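Long-range contacts in endoglucanase (Komagataeibacter sucrofermentans, PDB 6VC5), which probably cleaves internal beta-1,4-glucosidic linkages in cellulose and related beta-glucans: residues Gly92-Ala97 with Asn118-Val123; Thr135-Gly140 with Ser155-Pro160; Met40-Ala45 with Thr306-Ile311; Ala51-Trp56 with Trp107-Tyr112. All coordinates share one frame; numbering follows the deposited sequence.

From the N terminus, helix 33-46 opens contact 3, and helix 49-62, next in the chain, opens contact 4. Helix 90-106 then opens contact 1 before contact 4 closes at 107-112, so contacts 1 and 4 cross, and both end on helix 110-126. Contact 1 closes at 118-123. Contact 2 follows in series, joining a hairpin strand to the approach of helix 159-169. Contact 3 closes last, at 306-311 on helix 300-313, and its long loop encloses the other three. M40 CE touches both I96 of contact 1 and W56 of contact 4, while L94 of contact 1 packs on L137 of contact 2, tying helices 33-46, 49-62 and 90-106 together and to strand 134-137.

Contact 1. Residues Gly92-Ala97 with Asn118-Val123; sequences GDLLIA and NIYGDV
With chi1 at -77°, CG of Y120 is anti to the carbonyl carbon and the phenol ring is laid against A97; the CG2 branch of I119, anti to the backbone N, is turned toward D93. Both residues belong to helix 110-126, which runs nearly antiparallel to helix 90-106 in the (alpha/alpha)6 barrel of family 8 glycoside hydrolases; the axes of the two short segments make 151° and approach to 9.4 Å. Alanine suits position 97 because its small side chain lets the ring come close: A97 CB stands over one face of Y120, 3.7 Å from the ring centroid, in a CH-pi contact. L94 meets the same ring in another way, its CD2 arriving in the ring plane at the edge, 3.9 Å from Y120 CE1. The hydroxyl at the far end of the ring is hydrogen-bonded to S161 of helix 159-169, whose OG also bonds the carbonyl of L94. A leucine in place of Y120 would probably cost A97 its ring face and leave S161 without its phenol partner. One turn before A97, D93 lends only its CB to V123 CG2, since its carboxylate is taken by N88 and the backbone N of F71. I119 reaches along one turn, with CD1 3.9 Å from I96 CG2 and CG2 3.5 Å from D93 O, the carbonyl that also accepts the N-H of A97.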
loop_
_atom_site.group_PDB
_atom_site.type_symbol
_atom_site.label_atom_id
_atom_site.label_comp_id
_atom_site.label_asym_id
_atom_site.label_seq_id
_atom_site.Cartn_x
_atom_site.Cartn_y
_atom_site.Cartn_z
ATOM N N GLY A 92 -0.317 -5.896 2.267
ATOM C CA GLY A 92 0.732 -6.855 1.951
ATOM C C GLY A 92 0.257 -7.944 1.008
ATOM O O GLY A 92 0.927 -8.267 0.019
ATOM N N ASP A 93 -0.919 -8.514 1.289
ATOM C CA ASP A 93 -1.493 -9.523 0.398
ATOM C C ASP A 93 -1.618 -8.992 -1.032
ATOM O O ASP A 93 -1.235 -9.668 -2.001
ATOM C CB ASP A 93 -2.868 -9.963 0.918
ATOM C CG ASP A 93 -2.851 -10.447 2.379
ATOM O OD1 ASP A 93 -1.864 -11.075 2.818
ATOM O OD2 ASP A 93 -3.860 -10.224 3.090
ATOM N N LEU A 94 -2.131 -7.763 -1.185
ATOM C CA LEU A 94 -2.376 -7.206 -2.517
ATOM C C LEU A 94 -1.084 -6.818 -3.232
ATOM O O LEU A 94 -1.012 -6.908 -4.464
ATOM C CB LEU A 94 -3.291 -5.983 -2.399
ATOM C CG LEU A 94 -4.750 -6.313 -2.101
ATOM C CD1 LEU A 94 -5.515 -5.023 -1.843
ATOM C CD2 LEU A 94 -5.414 -7.125 -3.215
ATOM N N LEU A 95 -0.065 -6.378 -2.486
ATOM C CA LEU A 95 1.226 -6.051 -3.097
ATOM C C LEU A 95 1.930 -7.299 -3.610
ATOM O O LEU A 95 2.483 -7.298 -4.721
ATOM C CB LEU A 95 2.108 -5.323 -2.080
ATOM C CG LEU A 95 1.706 -3.877 -1.790
ATOM C CD1 LEU A 95 2.337 -3.477 -0.461
ATOM C CD2 LEU A 95 2.141 -2.939 -2.910
ATOM N N ILE A 96 1.925 -8.371 -2.807
ATOM C CA ILE A 96 2.511 -9.639 -3.229
ATOM C C ILE A 96 1.797 -10.162 -4.476
ATOM O O ILE A 96 2.433 -10.601 -5.441
ATOM C CB ILE A 96 2.473 -10.640 -2.058
ATOM C CG1 ILE A 96 3.440 -10.198 -0.954
ATOM C CG2 ILE A 96 2.799 -12.037 -2.543
ATOM C CD1 ILE A 96 3.276 -10.967 0.363
ATOM N N ALA A 97 0.459 -10.120 -4.479
ATOM C CA ALA A 97 -0.293 -10.600 -5.635
ATOM C C ALA A 97 0.018 -9.790 -6.894
ATOM O O ALA A 97 0.210 -10.363 -7.973
ATOM C CB ALA A 97 -1.791 -10.568 -5.334
ATOM N N ASN A 118 -4.628 -17.158 -6.768
ATOM C CA ASN A 118 -4.991 -17.758 -5.482
ATOM C C ASN A 118 -5.098 -16.704 -4.384
ATOM O O ASN A 118 -6.046 -16.725 -3.590
ATOM C CB ASN A 118 -3.980 -18.830 -5.089
ATOM C CG ASN A 118 -4.099 -20.078 -5.942
ATOM O OD1 ASN A 118 -5.115 -20.293 -6.602
ATOM N ND2 ASN A 118 -3.057 -20.898 -5.942
ATOM N N ILE A 119 -4.139 -15.770 -4.326
ATOM C CA ILE A 119 -4.206 -14.697 -3.332
ATOM C C ILE A 119 -5.431 -13.826 -3.570
ATOM O O ILE A 119 -6.174 -13.494 -2.635
ATOM C CB ILE A 119 -2.916 -13.859 -3.348
ATOM C CG1 ILE A 119 -1.704 -14.732 -3.015
ATOM C CG2 ILE A 119 -3.022 -12.689 -2.367
ATOM C CD1 ILE A 119 -0.372 -14.116 -3.441
ATOM N N TYR A 120 -5.628 -13.389 -4.819
ATOM C CA TYR A 120 -6.749 -12.493 -5.107
ATOM C C TYR A 120 -8.069 -13.155 -4.753
ATOM O O TYR A 120 -8.967 -12.510 -4.195
ATOM C CB TYR A 120 -6.749 -12.097 -6.584
ATOM C CG TYR A 120 -5.731 -11.044 -6.975
ATOM C CD1 TYR A 120 -5.593 -9.863 -6.254
ATOM C CD2 TYR A 120 -4.945 -11.216 -8.109
ATOM C CE1 TYR A 120 -4.670 -8.887 -6.631
ATOM C CE2 TYR A 120 -4.024 -10.252 -8.503
ATOM C CZ TYR A 120 -3.890 -9.092 -7.769
ATOM O OH TYR A 120 -2.981 -8.137 -8.157
ATOM N N GLY A 121 -8.200 -14.447 -5.070
ATOM C CA GLY A 121 -9.415 -15.168 -4.734
ATOM C C GLY A 121 -9.714 -15.139 -3.246
ATOM O O GLY A 121 -10.865 -14.961 -2.837
ATOM N N ASP A 122 -8.685 -15.309 -2.417
ATOM C CA ASP A 122 -8.903 -15.292 -0.974
ATOM C C ASP A 122 -9.097 -13.883 -0.407
ATOM O O ASP A 122 -9.826 -13.724 0.577
ATOM C CB ASP A 122 -7.788 -16.061 -0.267
ATOM C CG ASP A 122 -8.078 -17.557 -0.204
ATOM O OD1 ASP A 122 -9.271 -17.932 -0.330
ATOM O OD2 ASP A 122 -7.134 -18.356 -0.032
ATOM N N VAL A 123 -8.481 -12.854 -0.993
ATOM C CA VAL A 123 -8.820 -11.485 -0.596
ATOM C C VAL A 123 -10.300 -11.215 -0.847
ATOM O O VAL A 123 -11.013 -10.696 0.021
ATOM C CB VAL A 123 -7.926 -10.464 -1.323
ATOM C CG1 VAL A 123 -8.435 -9.030 -1.085
ATOM C CG2 VAL A 123 -6.494 -10.591 -0.854
#

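Contact 2. Residues Thr135-Gly140 with Ser155-Pro160; sequences TVLLPG and SYYVMP
Hydrogen bonding centres on the hydroxyl of Y157, which accepts the backbone N-H of L137 across 3.0 Å (L137 N to Y157 OH), nearly straight at 160°. The same OH donates to water 1, which lies in the ring plane 2.7 Å from it and passes the link on to the carbonyl of T135, water 1 to T135 O being 2.6 Å. Tyrosine suits the place because its hydroxyl can accept and donate at once. Of aromatic contacts there is one CH-pi pair: L137 CB sits over a face of the Y157 ring, 4.0 Å from its centroid, with CD2 of the same leucine above the ring centre. Chi1 of L137, -171°, sets CG opposite the backbone N, which carries the branch in over that ring. Further apolar packing comes from P139, whose CB meets Y156 CD2 at 3.7 Å, while the proline carbonyl oxygen lies in plane at the Y156 edge. A phenylalanine instead of Y157 would probably keep the ring face for L137 but leave the L137 N-H and water 1 without the hydroxyl. The contact joins strand 134-137 of a two-stranded antiparallel hairpin to two successive inverse gamma turns, centred on Y157 and V158, that lead into helix 159-169. One buried phenol thus serves a strand N-H directly and a strand carbonyl through water, so both backbone groups are satisfied away from the hairpin partner.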
loop_
_atom_site.group_PDB
_atom_site.type_symbol
_atom_site.label_atom_id
_atom_site.label_comp_id
_atom_site.label_asym_id
_atom_site.label_seq_id
_atom_site.Cartn_x
_atom_site.Cartn_y
_atom_site.Cartn_z
ATOM N N THR A 135 -19.595 -2.648 -0.677
ATOM C CA THR A 135 -18.740 -3.789 -0.387
ATOM C C THR A 135 -17.373 -3.208 -0.068
ATOM O O THR A 135 -16.802 -2.495 -0.901
ATOM C CB THR A 135 -18.641 -4.714 -1.597
ATOM O OG1 THR A 135 -19.944 -5.226 -1.908
ATOM C CG2 THR A 135 -17.706 -5.867 -1.289
ATOM N N VAL A 136 -16.875 -3.472 1.138
ATOM C CA VAL A 136 -15.644 -2.849 1.619
ATOM C C VAL A 136 -14.523 -3.874 1.655
ATOM O O VAL A 136 -14.745 -5.088 1.712
ATOM C CB VAL A 136 -15.788 -2.159 2.996
ATOM C CG1 VAL A 136 -16.944 -1.169 2.990
ATOM C CG2 VAL A 136 -15.943 -3.196 4.094
ATOM N N LEU A 137 -13.294 -3.356 1.626
ATOM C CA LEU A 137 -12.079 -4.148 1.766
ATOM C C LEU A 137 -11.559 -4.012 3.196
ATOM O O LEU A 137 -11.144 -2.922 3.609
ATOM C CB LEU A 137 -11.041 -3.623 0.778
ATOM C CG LEU A 137 -9.777 -4.460 0.630
ATOM C CD1 LEU A 137 -10.100 -5.752 -0.109
ATOM C CD2 LEU A 137 -8.718 -3.652 -0.114
ATOM N N LEU A 138 -11.570 -5.128 3.955
ATOM C CA LEU A 138 -11.101 -5.122 5.338
ATOM C C LEU A 138 -9.571 -5.090 5.387
ATOM O O LEU A 138 -8.907 -5.687 4.534
ATOM C CB LEU A 138 -11.580 -6.383 6.049
ATOM C CG LEU A 138 -13.084 -6.605 6.076
ATOM C CD1 LEU A 138 -13.426 -7.966 6.673
ATOM C CD2 LEU A 138 -13.713 -5.472 6.880
ATOM N N PRO A 139 -8.988 -4.406 6.378
ATOM C CA PRO A 139 -7.518 -4.335 6.467
ATOM C C PRO A 139 -6.867 -5.599 6.990
ATOM O O PRO A 139 -5.643 -5.729 6.871
ATOM C CB PRO A 139 -7.258 -3.179 7.451
ATOM C CG PRO A 139 -8.579 -2.595 7.780
ATOM C CD PRO A 139 -9.657 -3.519 7.347
ATOM N N GLY A 140 -7.634 -6.510 7.576
ATOM C CA GLY A 140 -7.088 -7.734 8.149
ATOM C C GLY A 140 -8.207 -8.527 8.796
ATOM O O GLY A 140 -9.327 -8.040 8.985
ATOM N N SER A 155 -5.567 3.433 2.596
ATOM C CA SER A 155 -4.317 3.175 1.894
ATOM C C SER A 155 -4.109 1.704 1.579
ATOM O O SER A 155 -3.167 1.377 0.853
ATOM C CB SER A 155 -3.116 3.683 2.704
ATOM O OG SER A 155 -2.788 2.804 3.776
ATOM N N TYR A 156 -4.943 0.804 2.114
ATOM C CA TYR A 156 -4.824 -0.593 1.724
ATOM C C TYR A 156 -5.556 -0.885 0.424
ATOM O O TYR A 156 -5.446 -2.005 -0.090
ATOM C CB TYR A 156 -5.319 -1.540 2.829
ATOM C CG TYR A 156 -4.441 -1.641 4.069
ATOM C CD1 TYR A 156 -3.455 -0.693 4.349
ATOM C CD2 TYR A 156 -4.612 -2.680 4.971
ATOM C CE1 TYR A 156 -2.673 -0.779 5.501
ATOM C CE2 TYR A 156 -3.839 -2.775 6.119
ATOM C CZ TYR A 156 -2.877 -1.832 6.384
ATOM O OH TYR A 156 -2.111 -1.939 7.527
ATOM N N TYR A 157 -6.301 0.087 -0.115
ATOM C CA TYR A 157 -6.874 -0.021 -1.457
ATOM C C TYR A 157 -5.745 0.230 -2.448
ATOM O O TYR A 157 -5.565 1.326 -2.991
ATOM C CB TYR A 157 -8.004 0.980 -1.647
ATOM C CG TYR A 157 -9.328 0.561 -1.055
ATOM C CD1 TYR A 157 -10.327 0.023 -1.856
ATOM C CD2 TYR A 157 -9.585 0.723 0.302
ATOM C CE1 TYR A 157 -11.549 -0.347 -1.323
ATOM C CE2 TYR A 157 -10.806 0.353 0.849
ATOM C CZ TYR A 157 -11.786 -0.178 0.027
ATOM O OH TYR A 157 -13.000 -0.539 0.575
ATOM N N VAL A 158 -4.945 -0.809 -2.656
ATOM C CA VAL A 158 -3.830 -0.750 -3.594
ATOM C C VAL A 158 -4.447 -0.820 -4.983
ATOM O O VAL A 158 -4.561 -1.898 -5.583
ATOM C CB VAL A 158 -2.826 -1.883 -3.308
ATOM C CG1 VAL A 158 -1.637 -1.834 -4.277
ATOM C CG2 VAL A 158 -2.334 -1.815 -1.854
ATOM N N MET A 159 -4.877 0.332 -5.488
ATOM C CA MET A 159 -5.743 0.337 -6.664
ATOM C C MET A 159 -5.155 -0.367 -7.886
ATOM O O MET A 159 -5.908 -1.096 -8.550
ATOM C CB MET A 159 -6.257 1.756 -6.953
ATOM C CG MET A 159 -7.261 2.289 -5.910
ATOM S SD MET A 159 -8.830 1.365 -5.819
ATOM C CE MET A 159 -9.908 2.563 -4.980
ATOM N N PRO A 160 -3.870 -0.229 -8.234
ATOM C CA PRO A 160 -3.345 -0.994 -9.386
ATOM C C PRO A 160 -3.412 -2.498 -9.192
ATOM O O PRO A 160 -3.449 -3.250 -10.181
ATOM C CB PRO A 160 -1.889 -0.531 -9.481
ATOM C CG PRO A 160 -1.898 0.836 -8.840
ATOM C CD PRO A 160 -2.891 0.759 -7.731
HETATM O O HOH W 1 -14.840 -0.904 -1.407
#

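Contact 3. Residues Met40-Ala45 with Thr306-Ile311; sequences MLFSAA and TMLAYI
F42 lies across M307, L308 and I311, and its ring is best followed outward from CB. Chi1 of -57° points CG from CB away from the carbonyl carbon and sends the ring toward the other helix. On one side of the ring CD1 meets the tip of I311, only 3.3 Å from its CD1, a tight touch; on the other, CD2 lies beneath M307 CB at 4.0 Å. Next come CE1, 3.7 Å from L308 CD2, and CE2, 3.6 Å from M307 CB. These helices, 33-46 and 300-313, run in similar directions within the (alpha/alpha)6 barrel of family 8, their short segments 39° apart, and their meeting brings an early helix against the last one. At the tip, CZ is caught between two neighbours: M307 CB over the face and L308 CD2 at the edge in the ring plane, each 3.4 Å away. Methionine suits the face because its bent, flexible chain also holds SD above the ring, 5.1 Å from the centroid of F42, in a Met-aromatic contact. F11 makes an edge-to-face pair with F42, and A45, a small residue, accepts I311 CD1 at 4.1 Å from its CB.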
loop_
_atom_site.group_PDB
_atom_site.type_symbol
_atom_site.label_atom_id
_atom_site.label_comp_id
_atom_site.label_asym_id
_atom_site.label_seq_id
_atom_site.Cartn_x
_atom_site.Cartn_y
_atom_site.Cartn_z
ATOM N N MET A 40 9.356 -7.835 -3.830
ATOM C CA MET A 40 8.884 -8.538 -5.018
ATOM C C MET A 40 8.438 -7.558 -6.103
ATOM O O MET A 40 8.771 -7.721 -7.286
ATOM C CB MET A 40 7.749 -9.473 -4.607
ATOM C CG MET A 40 8.217 -10.662 -3.779
ATOM S SD MET A 40 6.795 -11.576 -3.080
ATOM C CE MET A 40 6.020 -12.246 -4.600
ATOM N N LEU A 41 7.697 -6.515 -5.715
ATOM C CA LEU A 41 7.212 -5.561 -6.710
ATOM C C LEU A 41 8.365 -4.803 -7.363
ATOM O O LEU A 41 8.382 -4.602 -8.587
ATOM C CB LEU A 41 6.230 -4.587 -6.054
ATOM C CG LEU A 41 5.433 -3.684 -7.006
ATOM C CD1 LEU A 41 4.344 -4.503 -7.684
ATOM C CD2 LEU A 41 4.834 -2.502 -6.256
ATOM N N PHE A 42 9.321 -4.329 -6.550
ATOM C CA PHE A 42 10.431 -3.545 -7.090
ATOM C C PHE A 42 11.345 -4.400 -7.967
ATOM O O PHE A 42 11.818 -3.939 -9.015
ATOM C CB PHE A 42 11.251 -2.908 -5.964
ATOM C CG PHE A 42 10.469 -2.018 -5.018
ATOM C CD1 PHE A 42 9.225 -1.513 -5.345
ATOM C CD2 PHE A 42 11.014 -1.695 -3.783
ATOM C CE1 PHE A 42 8.521 -0.693 -4.447
ATOM C CE2 PHE A 42 10.326 -0.884 -2.891
ATOM C CZ PHE A 42 9.070 -0.392 -3.228
ATOM N N SER A 43 11.631 -5.638 -7.543
ATOM C CA SER A 43 12.475 -6.522 -8.339
ATOM C C SER A 43 11.789 -6.939 -9.636
ATOM O O SER A 43 12.450 -7.055 -10.673
ATOM C CB SER A 43 12.938 -7.729 -7.513
ATOM O OG SER A 43 11.861 -8.544 -7.110
ATOM N N ALA A 44 10.469 -7.150 -9.606
ATOM C CA ALA A 44 9.748 -7.434 -10.851
ATOM C C ALA A 44 9.801 -6.242 -11.804
ATOM O O ALA A 44 10.051 -6.403 -13.004
ATOM C CB ALA A 44 8.297 -7.802 -10.541
ATOM N N ALA A 45 9.549 -5.033 -11.287
ATOM C CA ALA A 45 9.599 -3.832 -12.123
ATOM C C ALA A 45 10.998 -3.599 -12.687
ATOM O O ALA A 45 11.152 -3.173 -13.839
ATOM C CB ALA A 45 9.148 -2.620 -11.307
ATOM N N THR A 306 9.363 6.255 -1.898
ATOM C CA THR A 306 9.970 6.855 -3.079
ATOM C C THR A 306 10.005 5.867 -4.240
ATOM O O THR A 306 9.657 6.219 -5.372
ATOM C CB THR A 306 11.371 7.347 -2.713
ATOM O OG1 THR A 306 11.268 8.323 -1.666
ATOM C CG2 THR A 306 12.065 7.997 -3.926
ATOM N N MET A 307 10.379 4.607 -3.974
ATOM C CA MET A 307 10.362 3.599 -5.029
ATOM C C MET A 307 8.964 3.417 -5.615
ATOM O O MET A 307 8.814 3.294 -6.839
ATOM C CB MET A 307 10.870 2.255 -4.509
ATOM C CG MET A 307 12.358 2.112 -4.377
ATOM S SD MET A 307 13.316 2.005 -5.925
ATOM C CE MET A 307 12.130 1.692 -7.242
ATOM N N LEU A 308 7.934 3.382 -4.762
ATOM C CA LEU A 308 6.560 3.286 -5.251
ATOM C C LEU A 308 6.240 4.439 -6.200
ATOM O O LEU A 308 5.565 4.254 -7.222
ATOM C CB LEU A 308 5.614 3.319 -4.057
ATOM C CG LEU A 308 5.207 2.111 -3.217
ATOM C CD1 LEU A 308 4.466 1.008 -3.976
ATOM C CD2 LEU A 308 6.417 1.552 -2.450
ATOM N N ALA A 309 6.735 5.641 -5.887
ATOM C CA ALA A 309 6.519 6.781 -6.775
ATOM C C ALA A 309 7.211 6.613 -8.130
ATOM O O ALA A 309 6.657 7.016 -9.159
ATOM C CB ALA A 309 6.977 8.062 -6.093
ATOM N N TYR A 310 8.435 6.063 -8.147
ATOM C CA TYR A 310 9.115 5.766 -9.407
ATOM C C TYR A 310 8.302 4.797 -10.254
ATOM O O TYR A 310 8.184 4.972 -11.472
ATOM C CB TYR A 310 10.497 5.155 -9.148
ATOM C CG TYR A 310 11.597 6.165 -8.945
ATOM C CD1 TYR A 310 12.299 6.688 -10.032
ATOM C CD2 TYR A 310 11.941 6.595 -7.678
ATOM C CE1 TYR A 310 13.304 7.621 -9.851
ATOM C CE2 TYR A 310 12.948 7.526 -7.485
ATOM C CZ TYR A 310 13.625 8.036 -8.575
ATOM O OH TYR A 310 14.620 8.969 -8.364
ATOM N N ILE A 311 7.728 3.774 -9.617
ATOM C CA ILE A 311 6.945 2.776 -10.341
ATOM C C ILE A 311 5.669 3.401 -10.887
ATOM O O ILE A 311 5.281 3.151 -12.038
ATOM C CB ILE A 311 6.705 1.542 -9.452
ATOM C CG1 ILE A 311 8.044 0.854 -9.189
ATOM C CG2 ILE A 311 5.725 0.560 -10.112
ATOM C CD1 ILE A 311 7.987 -0.252 -8.186
#

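Contact 4. Residues Ala51-Trp56 with Trp107-Tyr112; sequences AFEVIW and WKRADY
E53 OE1 meets R109 twice, directly through NH1 in a long salt bridge of 3.7 Å and by way of water 3, which donates to OE1 and accepts from R109 NH2. The arginine is held more firmly by D111, side-on, with NE and NH2 each taking one carboxylate oxygen; R109 NE to D111 OD1 is 2.8 Å and lies flat in the guanidinium plane. This grip fixes the guanidinium over Y112, whose ring has R109 NE above one face and F52 CE2 above the opposite one. F52 reaches there because chi1 of -179° extends CG away from the backbone N. Its own ring takes on one face the edge of W107, CZ3 lying 3.8 Å from F52 CG, an offset edge-to-face pair with planes at 63°. W56 lies alongside Y112, pointing the other way, with CD1 3.7 Å from Y112 CE1, while its NE1 makes a weak hydrogen bond to D115. The tyrosine hydroxyl lies 3.7 Å from E53 CG and is joined by water 2 to the carbonyl of E53, so a ring suited to a buried site also keeps a polar end beside E53 and water 2. Together F52, W56, W107 and Y112 form an aromatic cluster, edged by the E53-R109-D111 salt-bridge network, between helix 49-62 and the turn that leads from helix 90-106 into helix 110-126 in the (alpha/alpha)6 barrel.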
loop_
_atom_site.group_PDB
_atom_site.type_symbol
_atom_site.label_atom_id
_atom_site.label_comp_id
_atom_site.label_asym_id
_atom_site.label_seq_id
_atom_site.Cartn_x
_atom_site.Cartn_y
_atom_site.Cartn_z
ATOM N N ALA A 51 16.643 -11.966 -7.676
ATOM C CA ALA A 51 16.153 -11.448 -6.406
ATOM C C ALA A 51 14.688 -11.806 -6.197
ATOM O O ALA A 51 14.308 -12.268 -5.115
ATOM C CB ALA A 51 16.359 -9.935 -6.324
ATOM N N PHE A 52 13.849 -11.588 -7.222
ATOM C CA PHE A 52 12.422 -11.866 -7.094
ATOM C C PHE A 52 12.196 -13.289 -6.608
ATOM O O PHE A 52 11.421 -13.523 -5.669
ATOM C CB PHE A 52 11.708 -11.669 -8.438
ATOM C CG PHE A 52 10.222 -11.930 -8.361
ATOM C CD1 PHE A 52 9.344 -10.882 -8.117
ATOM C CD2 PHE A 52 9.712 -13.220 -8.436
ATOM C CE1 PHE A 52 7.983 -11.098 -8.009
ATOM C CE2 PHE A 52 8.349 -13.452 -8.300
ATOM C CZ PHE A 52 7.483 -12.392 -8.088
ATOM N N GLU A 53 12.888 -14.247 -7.237
ATOM C CA GLU A 53 12.668 -15.666 -6.969
ATOM C C GLU A 53 12.866 -15.993 -5.493
ATOM O O GLU A 53 12.033 -16.675 -4.883
ATOM C CB GLU A 53 13.614 -16.504 -7.843
ATOM C CG GLU A 53 13.121 -17.914 -8.180
ATOM C CD GLU A 53 13.495 -18.350 -9.598
ATOM O OE1 GLU A 53 13.039 -19.428 -10.047
ATOM O OE2 GLU A 53 14.237 -17.604 -10.273
ATOM N N VAL A 54 13.957 -15.497 -4.895
ATOM C CA VAL A 54 14.239 -15.810 -3.492
ATOM C C VAL A 54 13.334 -15.027 -2.536
ATOM O O VAL A 54 12.975 -15.534 -1.467
ATOM C CB VAL A 54 15.735 -15.676 -3.136
ATOM C CG1 VAL A 54 16.580 -16.677 -3.953
ATOM C CG2 VAL A 54 16.230 -14.254 -3.313
ATOM N N ILE A 55 12.961 -13.786 -2.879
ATOM C CA ILE A 55 12.056 -13.031 -2.009
ATOM C C ILE A 55 10.690 -13.710 -1.937
ATOM O O ILE A 55 10.109 -13.863 -0.857
ATOM C CB ILE A 55 11.948 -11.569 -2.473
ATOM C CG1 ILE A 55 13.314 -10.885 -2.461
ATOM C CG2 ILE A 55 10.945 -10.816 -1.574
ATOM C CD1 ILE A 55 13.345 -9.614 -3.294
ATOM N N TRP A 56 10.178 -14.164 -3.081
ATOM C CA TRP A 56 8.911 -14.888 -3.094
ATOM C C TRP A 56 9.004 -16.233 -2.367
ATOM O O TRP A 56 8.126 -16.566 -1.568
ATOM C CB TRP A 56 8.414 -15.044 -4.531
ATOM C CG TRP A 56 7.270 -16.013 -4.702
ATOM C CD1 TRP A 56 7.194 -17.019 -5.633
ATOM C CD2 TRP A 56 6.029 -16.056 -3.973
ATOM N NE1 TRP A 56 6.006 -17.685 -5.513
ATOM C CE2 TRP A 56 5.275 -17.127 -4.500
ATOM C CE3 TRP A 56 5.496 -15.323 -2.905
ATOM C CZ2 TRP A 56 4.011 -17.467 -4.010
ATOM C CZ3 TRP A 56 4.228 -15.667 -2.426
ATOM C CH2 TRP A 56 3.510 -16.729 -2.981
ATOM N N TRP A 107 8.045 -12.708 -17.242
ATOM C CA TRP A 107 8.919 -13.867 -17.379
ATOM C C TRP A 107 8.186 -15.099 -17.894
ATOM O O TRP A 107 8.777 -16.184 -17.951
ATOM C CB TRP A 107 9.675 -14.150 -16.074
ATOM C CG TRP A 107 10.633 -13.028 -15.699
ATOM C CD1 TRP A 107 11.580 -12.452 -16.502
ATOM C CD2 TRP A 107 10.721 -12.352 -14.432
ATOM N NE1 TRP A 107 12.251 -11.465 -15.811
ATOM C CE2 TRP A 107 11.743 -11.388 -14.540
ATOM C CE3 TRP A 107 10.039 -12.482 -13.214
ATOM C CZ2 TRP A 107 12.091 -10.542 -13.481
ATOM C CZ3 TRP A 107 10.387 -11.648 -12.166
ATOM C CH2 TRP A 107 11.406 -10.691 -12.306
ATOM N N LYS A 108 6.915 -14.954 -18.283
ATOM C CA LYS A 108 6.143 -16.030 -18.919
ATOM C C LYS A 108 5.995 -17.239 -17.997
ATOM O O LYS A 108 6.130 -18.388 -18.422
ATOM C CB LYS A 108 6.733 -16.434 -20.279
ATOM C CG LYS A 108 6.952 -15.259 -21.231
ATOM C CD LYS A 108 7.712 -15.684 -22.489
ATOM C CE LYS A 108 9.191 -15.873 -22.196
ATOM N NZ LYS A 108 9.727 -14.754 -21.361
ATOM N N ARG A 109 5.707 -16.973 -16.723
ATOM C CA ARG A 109 5.676 -17.986 -15.674
ATOM C C ARG A 109 4.228 -18.167 -15.233
ATOM O O ARG A 109 3.720 -17.399 -14.406
ATOM C CB ARG A 109 6.551 -17.553 -14.503
ATOM C CG ARG A 109 8.034 -17.738 -14.743
ATOM C CD ARG A 109 8.427 -19.201 -14.619
ATOM N NE ARG A 109 8.282 -19.711 -13.260
ATOM C CZ ARG A 109 9.272 -19.764 -12.377
ATOM N NH1 ARG A 109 10.482 -19.333 -12.719
ATOM N NH2 ARG A 109 9.057 -20.255 -11.162
ATOM N N ALA A 110 3.578 -19.202 -15.772
ATOM C CA ALA A 110 2.171 -19.436 -15.466
ATOM C C ALA A 110 1.955 -19.740 -13.992
ATOM O O ALA A 110 0.878 -19.455 -13.452
ATOM C CB ALA A 110 1.621 -20.568 -16.340
ATOM N N ASP A 111 2.962 -20.314 -13.326
ATOM C CA ASP A 111 2.828 -20.606 -11.904
ATOM C C ASP A 111 2.718 -19.326 -11.079
ATOM O O ASP A 111 1.993 -19.293 -10.077
ATOM C CB ASP A 111 3.993 -21.484 -11.428
ATOM C CG ASP A 111 5.342 -20.858 -11.702
ATOM O OD1 ASP A 111 5.639 -20.557 -12.880
ATOM O OD2 ASP A 111 6.109 -20.663 -10.733
ATOM N N TYR A 112 3.435 -18.262 -11.470
ATOM C CA TYR A 112 3.319 -17.004 -10.743
ATOM C C TYR A 112 1.938 -16.388 -10.940
ATOM O O TYR A 112 1.378 -15.800 -10.005
ATOM C CB TYR A 112 4.415 -16.026 -11.185
ATOM C CG TYR A 112 5.840 -16.350 -10.745
ATOM C CD1 TYR A 112 6.093 -17.200 -9.680
ATOM C CD2 TYR A 112 6.925 -15.777 -11.410
ATOM C CE1 TYR A 112 7.407 -17.477 -9.279
ATOM C CE2 TYR A 112 8.232 -16.043 -11.020
ATOM C CZ TYR A 112 8.459 -16.897 -9.956
ATOM O OH TYR A 112 9.759 -17.160 -9.566
HETATM O O HOH W 2 10.274 -18.318 -6.785
HETATM O O HOH W 3 10.284 -20.087 -8.366
#